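Local coordinates for protein N-acetylglucosamine-6-phosphate deacetylase (PDB 1O12) that probably removes the acetyl group from N-acetylglucosamine-6-phosphate, as a metal-dependent hydrolase with one divalent metal cation per subunit, at residues 238-251 and 303-317. Numbering follows the deposited sequence.
Sequences LICDGVHLSREMVK and STLFFSQAVKNFRKF
The ring of Phe317 fills a hollow in segment 238-251 made by Arg247, Val250, Gly242 and the carbonyl of Cys240. Arg247 lays its CB over one ring face, 3.9 Å from the centroid, a CH-pi contact; Val250 CG2 meets Phe317 CD1 obliquely. At Gly242 the bare CA faces Phe317 CZ, and its positive phi (80°) also suits glycine. The Arg247 chain, bent at chi2 and chi3, brings its guanidinium near Phe317 CD2, the two planes 54° apart.

One turn back along helix 307-317, Phe314 presents its ring edge to Cys240 SG, with CD2 3.7 Å from the sulfur, a sulfur-aromatic contact for a small, polarisable side chain. Leu238 CD1 also meets that edge. Cys240 centres an inverse gamma turn, and its carbonyl O accepts from Asn313 ND2 at 2.6 Å, in the carbonyl plane. Beyond it, branched Leu305 pushes CD2 against the Cys240 backbone, Ile239 CG2 and Asp241 CB.

With chi1 at 57°, CG of Asp241 is tucked over its own backbone, and the carboxylate turns back on its own loop: OD2 accepts from Val243 N, which comes from above the carboxylate plane, closing an Asx turn, and from His244 N on the syn side, while OD1 accepts from His244 ND1 at 2.6 Å. In this TIM-barrel amidohydrolase, apolar packing and one hydrogen bond from a side-chain amide thus hold the loop after strand 235-239 against helix 307-317, while Asp241 orients His244, a predicted substrate-binding residue.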
ATOM      1  N   LEU A 238     -12.808   0.051  -7.943  1.00 31.55           N
ATOM      2  CA  LEU A 238     -11.777   0.501  -8.861  1.00 30.88           C
ATOM      3  C   LEU A 238     -12.281   0.667 -10.304  1.00 29.98           C
ATOM      4  O   LEU A 238     -12.962  -0.203 -10.830  1.00 29.18           O
ATOM      5  CB  LEU A 238     -10.635  -0.511  -8.894  1.00 29.86           C
ATOM      6  CG  LEU A 238      -9.917  -1.100  -7.689  1.00 31.47           C
ATOM      7  CD1 LEU A 238      -8.764  -1.965  -8.245  1.00 29.52           C
ATOM      8  CD2 LEU A 238      -9.376  -0.011  -6.741  1.00 32.08           C
ATOM      9  N   ILE A 239     -11.938   1.774 -10.948  1.00 28.86           N
ATOM     10  CA  ILE A 239     -12.332   1.971 -12.341  1.00 29.28           C
ATOM     11  C   ILE A 239     -11.159   1.500 -13.206  1.00 30.77           C
ATOM     12  O   ILE A 239     -10.165   2.210 -13.305  1.00 31.06           O
ATOM     13  CB  ILE A 239     -12.620   3.456 -12.636  1.00 27.72           C
ATOM     14  CG1 ILE A 239     -13.798   3.937 -11.787  1.00 27.26           C
ATOM     15  CG2 ILE A 239     -12.896   3.655 -14.138  1.00 25.65           C
ATOM     16  CD1 ILE A 239     -13.881   5.451 -11.673  1.00 28.54           C
ATOM     17  N   CYS A 240     -11.259   0.323 -13.829  1.00 31.38           N
ATOM     18  CA  CYS A 240     -10.150  -0.189 -14.623  1.00 34.05           C
ATOM     19  C   CYS A 240     -10.058   0.200 -16.073  1.00 34.26           C
ATOM     20  O   CYS A 240     -10.033  -0.659 -16.946  1.00 33.63           O
ATOM     21  CB  CYS A 240     -10.096  -1.692 -14.539  1.00 35.73           C
ATOM     22  SG  CYS A 240      -9.696  -2.174 -12.915  1.00 45.57           S
ATOM     23  N   ASP A 241      -9.950   1.496 -16.312  1.00 36.00           N
ATOM     24  CA  ASP A 241      -9.881   2.025 -17.651  1.00 39.30           C
ATOM     25  C   ASP A 241      -8.483   2.462 -18.043  1.00 40.11           C
ATOM     26  O   ASP A 241      -8.281   2.974 -19.140  1.00 41.08           O
ATOM     27  CB  ASP A 241     -10.840   3.205 -17.801  1.00 39.12           C
ATOM     28  CG  ASP A 241     -10.568   4.311 -16.810  1.00 40.90           C
ATOM     29  OD1 ASP A 241     -11.348   5.286 -16.824  1.00 43.48           O
ATOM     30  OD2 ASP A 241      -9.597   4.222 -16.024  1.00 40.10           O
ATOM     31  N   GLY A 242      -7.528   2.263 -17.146  1.00 41.15           N
ATOM     32  CA  GLY A 242      -6.153   2.641 -17.433  1.00 41.16           C
ATOM     33  C   GLY A 242      -5.870   4.116 -17.239  1.00 42.10           C
ATOM     34  O   GLY A 242      -4.714   4.536 -17.303  1.00 41.77           O
ATOM     35  N   VAL A 243      -6.924   4.895 -17.002  1.00 41.67           N
ATOM     36  CA  VAL A 243      -6.797   6.326 -16.786  1.00 41.59           C
ATOM     37  C   VAL A 243      -7.048   6.728 -15.318  1.00 41.44           C
ATOM     38  O   VAL A 243      -6.229   7.439 -14.731  1.00 41.03           O
ATOM     39  CB  VAL A 243      -7.762   7.076 -17.718  1.00 42.69           C
ATOM     40  CG1 VAL A 243      -7.544   8.580 -17.614  1.00 40.73           C
ATOM     41  CG2 VAL A 243      -7.545   6.579 -19.151  1.00 42.42           C
ATOM     42  N   HIS A 244      -8.177   6.300 -14.732  1.00 40.60           N
ATOM     43  CA  HIS A 244      -8.460   6.615 -13.324  1.00 37.72           C
ATOM     44  C   HIS A 244      -7.370   6.024 -12.423  1.00 37.16           C
ATOM     45  O   HIS A 244      -7.096   6.547 -11.340  1.00 38.05           O
ATOM     46  CB  HIS A 244      -9.832   6.104 -12.914  1.00 37.58           C
ATOM     47  CG  HIS A 244     -10.957   6.937 -13.446  1.00 38.23           C
ATOM     48  ND1 HIS A 244     -11.331   6.920 -14.774  1.00 36.97           N
ATOM     49  CD2 HIS A 244     -11.730   7.872 -12.848  1.00 35.49           C
ATOM     50  CE1 HIS A 244     -12.281   7.812 -14.971  1.00 35.01           C
ATOM     51  NE2 HIS A 244     -12.541   8.404 -13.819  1.00 37.45           N
ATOM     52  N   LEU A 245      -6.766   4.930 -12.877  1.00 35.70           N
ATOM     53  CA  LEU A 245      -5.630   4.295 -12.203  1.00 36.27           C
ATOM     54  C   LEU A 245      -4.738   3.755 -13.314  1.00 36.33           C
ATOM     55  O   LEU A 245      -5.233   3.308 -14.362  1.00 35.16           O
ATOM     56  CB  LEU A 245      -6.020   3.093 -11.360  1.00 36.24           C
ATOM     57  CG  LEU A 245      -6.886   3.172 -10.126  1.00 37.56           C
ATOM     58  CD1 LEU A 245      -8.318   3.405 -10.534  1.00 35.36           C
ATOM     59  CD2 LEU A 245      -6.751   1.825  -9.385  1.00 37.95           C
ATOM     60  N   SER A 246      -3.432   3.775 -13.106  1.00 35.14           N
ATOM     61  CA  SER A 246      -2.564   3.218 -14.129  1.00 34.25           C
ATOM     62  C   SER A 246      -2.524   1.720 -13.874  1.00 35.27           C
ATOM     63  O   SER A 246      -2.907   1.243 -12.793  1.00 35.56           O
ATOM     64  CB  SER A 246      -1.151   3.792 -14.017  1.00 33.65           C
ATOM     65  OG  SER A 246      -0.540   3.459 -12.775  1.00 32.70           O
ATOM     66  N   ARG A 247      -2.054   0.970 -14.857  1.00 36.68           N
ATOM     67  CA  ARG A 247      -1.938  -0.459 -14.685  1.00 37.56           C
ATOM     68  C   ARG A 247      -1.067  -0.754 -13.423  1.00 36.32           C
ATOM     69  O   ARG A 247      -1.386  -1.639 -12.637  1.00 34.40           O
ATOM     70  CB  ARG A 247      -1.368  -1.080 -15.978  1.00 40.41           C
ATOM     71  CG  ARG A 247       0.079  -1.589 -15.904  1.00 47.07           C
ATOM     72  CD  ARG A 247       0.201  -3.091 -16.236  1.00 49.97           C
ATOM     73  NE  ARG A 247      -0.241  -3.388 -17.601  1.00 53.71           N
ATOM     74  CZ  ARG A 247      -0.437  -4.620 -18.084  1.00 55.52           C
ATOM     75  NH1 ARG A 247      -0.841  -4.790 -19.351  1.00 53.88           N
ATOM     76  NH2 ARG A 247      -0.238  -5.685 -17.300  1.00 54.67           N
ATOM     77  N   GLU A 248       0.004  -0.002 -13.197  1.00 35.85           N
ATOM     78  CA  GLU A 248       0.812  -0.256 -12.004  1.00 37.60           C
ATOM     79  C   GLU A 248       0.009  -0.073 -10.694  1.00 36.78           C
ATOM     80  O   GLU A 248       0.133  -0.881  -9.782  1.00 34.18           O
ATOM     81  CB  GLU A 248       2.045   0.643 -11.982  1.00 40.28           C
ATOM     82  CG  GLU A 248       2.947   0.445 -13.172  1.00 45.95           C
ATOM     83  CD  GLU A 248       2.306   0.939 -14.478  1.00 50.41           C
ATOM     84  OE1 GLU A 248       1.767   2.076 -14.486  1.00 49.96           O
ATOM     85  OE2 GLU A 248       2.358   0.195 -15.497  1.00 52.77           O
HETATM   86  N   MSE A 249      -0.804   0.980 -10.602  1.00 36.42           N
HETATM   87  CA  MSE A 249      -1.621   1.216  -9.410  1.00 37.54           C
HETATM   88  C   MSE A 249      -2.561   0.045  -9.141  1.00 36.21           C
HETATM   89  O   MSE A 249      -2.641  -0.468  -8.013  1.00 32.79           O
HETATM   90  CB  MSE A 249      -2.485   2.458  -9.578  1.00 43.72           C
HETATM   91  CG  MSE A 249      -2.272   3.521  -8.516  1.00 52.67           C
HETATM   92 SE   MSE A 249      -2.272   2.934  -6.634  1.00 63.79          SE
HETATM   93  CE  MSE A 249      -2.719   4.669  -5.835  1.00 60.43           C
ATOM     94  N   VAL A 250      -3.298  -0.335 -10.184  1.00 33.07           N
ATOM     95  CA  VAL A 250      -4.213  -1.453 -10.104  1.00 32.37           C
ATOM     96  C   VAL A 250      -3.439  -2.667  -9.601  1.00 32.80           C
ATOM     97  O   VAL A 250      -3.901  -3.392  -8.712  1.00 32.68           O
ATOM     98  CB  VAL A 250      -4.817  -1.811 -11.499  1.00 31.78           C
ATOM     99  CG1 VAL A 250      -5.667  -3.066 -11.382  1.00 27.39           C
ATOM    100  CG2 VAL A 250      -5.646  -0.655 -12.019  1.00 30.22           C
ATOM    101  N   LYS A 251      -2.270  -2.907 -10.188  1.00 33.02           N
ATOM    102  CA  LYS A 251      -1.454  -4.039  -9.770  1.00 34.84           C
ATOM    103  C   LYS A 251      -1.108  -3.939  -8.290  1.00 33.04           C
ATOM    104  O   LYS A 251      -1.076  -4.945  -7.595  1.00 33.75           O
ATOM    105  CB  LYS A 251      -0.179  -4.113 -10.586  1.00 37.85           C
ATOM    106  CG  LYS A 251       0.262  -5.533 -10.891  1.00 43.98           C
ATOM    107  CD  LYS A 251       1.332  -5.556 -12.009  1.00 49.63           C
ATOM    108  CE  LYS A 251       0.809  -4.899 -13.303  1.00 53.44           C
ATOM    109  NZ  LYS A 251       1.813  -4.852 -14.423  1.00 57.14           N
ATOM    110  N   SER A 303     -16.271   7.901 -16.894  1.00 37.16           N
ATOM    111  CA  SER A 303     -15.526   7.121 -17.887  1.00 36.91           C
ATOM    112  C   SER A 303     -16.447   6.677 -19.012  1.00 36.69           C
ATOM    113  O   SER A 303     -17.657   6.910 -18.981  1.00 37.13           O
ATOM    114  CB  SER A 303     -14.927   5.848 -17.266  1.00 37.27           C
ATOM    115  OG  SER A 303     -15.888   4.791 -17.241  1.00 36.86           O
ATOM    116  N   THR A 304     -15.867   6.022 -20.005  1.00 36.91           N
ATOM    117  CA  THR A 304     -16.659   5.483 -21.116  1.00 38.77           C
ATOM    118  C   THR A 304     -16.383   3.970 -21.144  1.00 37.48           C
ATOM    119  O   THR A 304     -16.608   3.286 -22.129  1.00 38.86           O
ATOM    120  CB  THR A 304     -16.287   6.142 -22.474  1.00 37.72           C
ATOM    121  OG1 THR A 304     -14.911   5.885 -22.783  1.00 39.03           O
ATOM    122  CG2 THR A 304     -16.510   7.641 -22.397  1.00 38.31           C
ATOM    123  N   LEU A 305     -15.913   3.470 -20.008  1.00 36.88           N
ATOM    124  CA  LEU A 305     -15.564   2.076 -19.815  1.00 34.73           C
ATOM    125  C   LEU A 305     -16.786   1.151 -19.799  1.00 34.32           C
ATOM    126  O   LEU A 305     -17.693   1.363 -19.005  1.00 33.85           O
ATOM    127  CB  LEU A 305     -14.809   1.965 -18.489  1.00 33.53           C
ATOM    128  CG  LEU A 305     -14.277   0.594 -18.075  1.00 34.25           C
ATOM    129  CD1 LEU A 305     -13.267   0.106 -19.081  1.00 32.98           C
ATOM    130  CD2 LEU A 305     -13.659   0.702 -16.705  1.00 32.28           C
ATOM    131  N   PHE A 306     -16.823   0.149 -20.680  1.00 33.51           N
ATOM    132  CA  PHE A 306     -17.928  -0.819 -20.682  1.00 33.36           C
ATOM    133  C   PHE A 306     -17.574  -1.844 -19.610  1.00 31.89           C
ATOM    134  O   PHE A 306     -16.406  -2.188 -19.456  1.00 31.76           O
ATOM    135  CB  PHE A 306     -18.077  -1.535 -22.030  1.00 34.44           C
ATOM    136  CG  PHE A 306     -18.730  -0.706 -23.106  1.00 38.32           C
ATOM    137  CD1 PHE A 306     -19.454   0.437 -22.796  1.00 38.10           C
ATOM    138  CD2 PHE A 306     -18.644  -1.093 -24.451  1.00 39.97           C
ATOM    139  CE1 PHE A 306     -20.080   1.180 -23.797  1.00 39.52           C
ATOM    140  CE2 PHE A 306     -19.273  -0.345 -25.457  1.00 38.53           C
ATOM    141  CZ  PHE A 306     -19.986   0.785 -25.124  1.00 39.50           C
ATOM    142  N   PHE A 307     -18.560  -2.339 -18.868  1.00 31.68           N
ATOM    143  CA  PHE A 307     -18.236  -3.278 -17.813  1.00 30.30           C
ATOM    144  C   PHE A 307     -17.385  -4.413 -18.345  1.00 32.56           C
ATOM    145  O   PHE A 307     -16.380  -4.802 -17.742  1.00 32.82           O
ATOM    146  CB  PHE A 307     -19.479  -3.842 -17.156  1.00 26.46           C
ATOM    147  CG  PHE A 307     -19.201  -4.419 -15.800  1.00 25.50           C
ATOM    148  CD1 PHE A 307     -18.728  -5.720 -15.668  1.00 24.37           C
ATOM    149  CD2 PHE A 307     -19.315  -3.622 -14.662  1.00 24.19           C
ATOM    150  CE1 PHE A 307     -18.366  -6.211 -14.417  1.00 24.73           C
ATOM    151  CE2 PHE A 307     -18.962  -4.090 -13.408  1.00 24.87           C
ATOM    152  CZ  PHE A 307     -18.483  -5.387 -13.278  1.00 26.28           C
ATOM    153  N   SER A 308     -17.791  -4.945 -19.485  1.00 33.83           N
ATOM    154  CA  SER A 308     -17.061  -6.040 -20.120  1.00 34.85           C
ATOM    155  C   SER A 308     -15.564  -5.739 -20.290  1.00 34.44           C
ATOM    156  O   SER A 308     -14.723  -6.629 -20.112  1.00 36.41           O
ATOM    157  CB  SER A 308     -17.671  -6.334 -21.483  1.00 34.52           C
ATOM    158  OG  SER A 308     -17.123  -7.507 -22.011  1.00 39.84           O
ATOM    159  N   GLN A 309     -15.239  -4.495 -20.642  1.00 33.16           N
ATOM    160  CA  GLN A 309     -13.856  -4.096 -20.842  1.00 32.35           C
ATOM    161  C   GLN A 309     -13.164  -4.016 -19.493  1.00 31.80           C
ATOM    162  O   GLN A 309     -11.988  -4.329 -19.375  1.00 33.27           O
ATOM    163  CB  GLN A 309     -13.781  -2.744 -21.556  1.00 34.24           C
ATOM    164  CG  GLN A 309     -12.381  -2.408 -22.101  1.00 36.15           C
ATOM    165  CD  GLN A 309     -11.848  -3.498 -23.030  1.00 36.99           C
ATOM    166  OE1 GLN A 309     -12.472  -3.825 -24.037  1.00 37.78           O
ATOM    167  NE2 GLN A 309     -10.692  -4.066 -22.687  1.00 36.33           N
ATOM    168  N   ALA A 310     -13.918  -3.613 -18.477  1.00 30.28           N
ATOM    169  CA  ALA A 310     -13.408  -3.514 -17.125  1.00 27.96           C
ATOM    170  C   ALA A 310     -12.857  -4.868 -16.701  1.00 28.51           C
ATOM    171  O   ALA A 310     -11.762  -4.953 -16.153  1.00 28.26           O
ATOM    172  CB  ALA A 310     -14.501  -3.095 -16.192  1.00 24.37           C
ATOM    173  N   VAL A 311     -13.607  -5.930 -16.963  1.00 28.59           N
ATOM    174  CA  VAL A 311     -13.176  -7.264 -16.582  1.00 29.00           C
ATOM    175  C   VAL A 311     -11.906  -7.691 -17.316  1.00 30.74           C
ATOM    176  O   VAL A 311     -10.954  -8.219 -16.697  1.00 29.06           O
ATOM    177  CB  VAL A 311     -14.303  -8.293 -16.831  1.00 29.62           C
ATOM    178  CG1 VAL A 311     -13.823  -9.711 -16.519  1.00 27.06           C
ATOM    179  CG2 VAL A 311     -15.493  -7.942 -15.952  1.00 28.93           C
ATOM    180  N   LYS A 312     -11.878  -7.441 -18.623  1.00 31.17           N
ATOM    181  CA  LYS A 312     -10.723  -7.824 -19.408  1.00 32.35           C
ATOM    182  C   LYS A 312      -9.511  -7.062 -18.900  1.00 33.68           C
ATOM    183  O   LYS A 312      -8.438  -7.650 -18.699  1.00 33.14           O
ATOM    184  CB  LYS A 312     -10.929  -7.513 -20.888  1.00 32.59           C
ATOM    185  CG  LYS A 312     -11.977  -8.362 -21.600  1.00 36.24           C
ATOM    186  CD  LYS A 312     -11.789  -8.296 -23.119  1.00 38.94           C
ATOM    187  CE  LYS A 312     -13.057  -8.636 -23.895  1.00 40.63           C
ATOM    188  NZ  LYS A 312     -14.095  -7.532 -23.840  1.00 44.19           N
ATOM    189  N   ASN A 313      -9.692  -5.757 -18.682  1.00 32.94           N
ATOM    190  CA  ASN A 313      -8.597  -4.914 -18.243  1.00 33.82           C
ATOM    191  C   ASN A 313      -8.033  -5.416 -16.948  1.00 34.94           C
ATOM    192  O   ASN A 313      -6.829  -5.670 -16.847  1.00 37.90           O
ATOM    193  CB  ASN A 313      -9.025  -3.437 -18.069  1.00 35.08           C
ATOM    194  CG  ASN A 313      -9.172  -2.691 -19.395  1.00 34.35           C
ATOM    195  OD1 ASN A 313      -8.665  -3.117 -20.431  1.00 34.60           O
ATOM    196  ND2 ASN A 313      -9.858  -1.563 -19.358  1.00 35.48           N
ATOM    197  N   PHE A 314      -8.904  -5.574 -15.956  1.00 35.10           N
ATOM    198  CA  PHE A 314      -8.480  -6.026 -14.647  1.00 34.10           C
ATOM    199  C   PHE A 314      -7.707  -7.303 -14.752  1.00 34.50           C
ATOM    200  O   PHE A 314      -6.651  -7.451 -14.141  1.00 33.96           O
ATOM    201  CB  PHE A 314      -9.665  -6.255 -13.724  1.00 33.32           C
ATOM    202  CG  PHE A 314      -9.256  -6.538 -12.320  1.00 32.92           C
ATOM    203  CD1 PHE A 314      -9.033  -7.849 -11.897  1.00 33.21           C
ATOM    204  CD2 PHE A 314      -9.035  -5.482 -11.429  1.00 32.16           C
ATOM    205  CE1 PHE A 314      -8.600  -8.117 -10.596  1.00 32.19           C
ATOM    206  CE2 PHE A 314      -8.605  -5.719 -10.134  1.00 30.94           C
ATOM    207  CZ  PHE A 314      -8.387  -7.043  -9.711  1.00 33.51           C
ATOM    208  N   ARG A 315      -8.246  -8.234 -15.529  1.00 35.72           N
ATOM    209  CA  ARG A 315      -7.600  -9.510 -15.726  1.00 35.88           C
ATOM    210  C   ARG A 315      -6.206  -9.356 -16.330  1.00 36.90           C
ATOM    211  O   ARG A 315      -5.282 -10.065 -15.952  1.00 36.12           O
ATOM    212  CB  ARG A 315      -8.432 -10.391 -16.643  1.00 37.15           C
ATOM    213  CG  ARG A 315      -7.806 -11.757 -16.832  1.00 38.37           C
ATOM    214  CD  ARG A 315      -8.275 -12.397 -18.102  1.00 40.42           C
ATOM    215  NE  ARG A 315      -8.193 -13.842 -18.003  1.00 42.75           N
ATOM    216  CZ  ARG A 315      -8.430 -14.686 -19.003  1.00 44.69           C
ATOM    217  NH1 ARG A 315      -8.766 -14.217 -20.197  1.00 46.44           N
ATOM    218  NH2 ARG A 315      -8.342 -16.006 -18.805  1.00 45.20           N
ATOM    219  N   LYS A 316      -6.054  -8.428 -17.270  1.00 37.59           N
ATOM    220  CA  LYS A 316      -4.768  -8.238 -17.913  1.00 38.78           C
ATOM    221  C   LYS A 316      -3.777  -7.513 -17.010  1.00 39.12           C
ATOM    222  O   LYS A 316      -2.597  -7.857 -16.972  1.00 38.71           O
ATOM    223  CB  LYS A 316      -4.949  -7.445 -19.202  1.00 42.52           C
ATOM    224  CG  LYS A 316      -3.658  -7.158 -19.963  1.00 47.13           C
ATOM    225  CD  LYS A 316      -3.886  -6.006 -20.934  1.00 51.89           C
ATOM    226  CE  LYS A 316      -5.258  -6.137 -21.650  1.00 53.46           C
ATOM    227  NZ  LYS A 316      -6.161  -4.924 -21.508  1.00 51.74           N
ATOM    228  N   PHE A 317      -4.257  -6.503 -16.294  1.00 37.31           N
ATOM    229  CA  PHE A 317      -3.391  -5.741 -15.417  1.00 37.07           C
ATOM    230  C   PHE A 317      -2.794  -6.596 -14.308  1.00 37.68           C
ATOM    231  O   PHE A 317      -1.606  -6.479 -13.999  1.00 38.77           O
ATOM    232  CB  PHE A 317      -4.164  -4.571 -14.793  1.00 36.42           C
ATOM    233  CG  PHE A 317      -4.582  -3.508 -15.781  1.00 36.87           C
ATOM    234  CD1 PHE A 317      -5.507  -2.544 -15.418  1.00 37.04           C
ATOM    235  CD2 PHE A 317      -4.024  -3.455 -17.066  1.00 37.69           C
ATOM    236  CE1 PHE A 317      -5.881  -1.522 -16.319  1.00 38.60           C
ATOM    237  CE2 PHE A 317      -4.380  -2.456 -17.973  1.00 36.22           C
ATOM    238  CZ  PHE A 317      -5.313  -1.479 -17.600  1.00 37.25           C
TER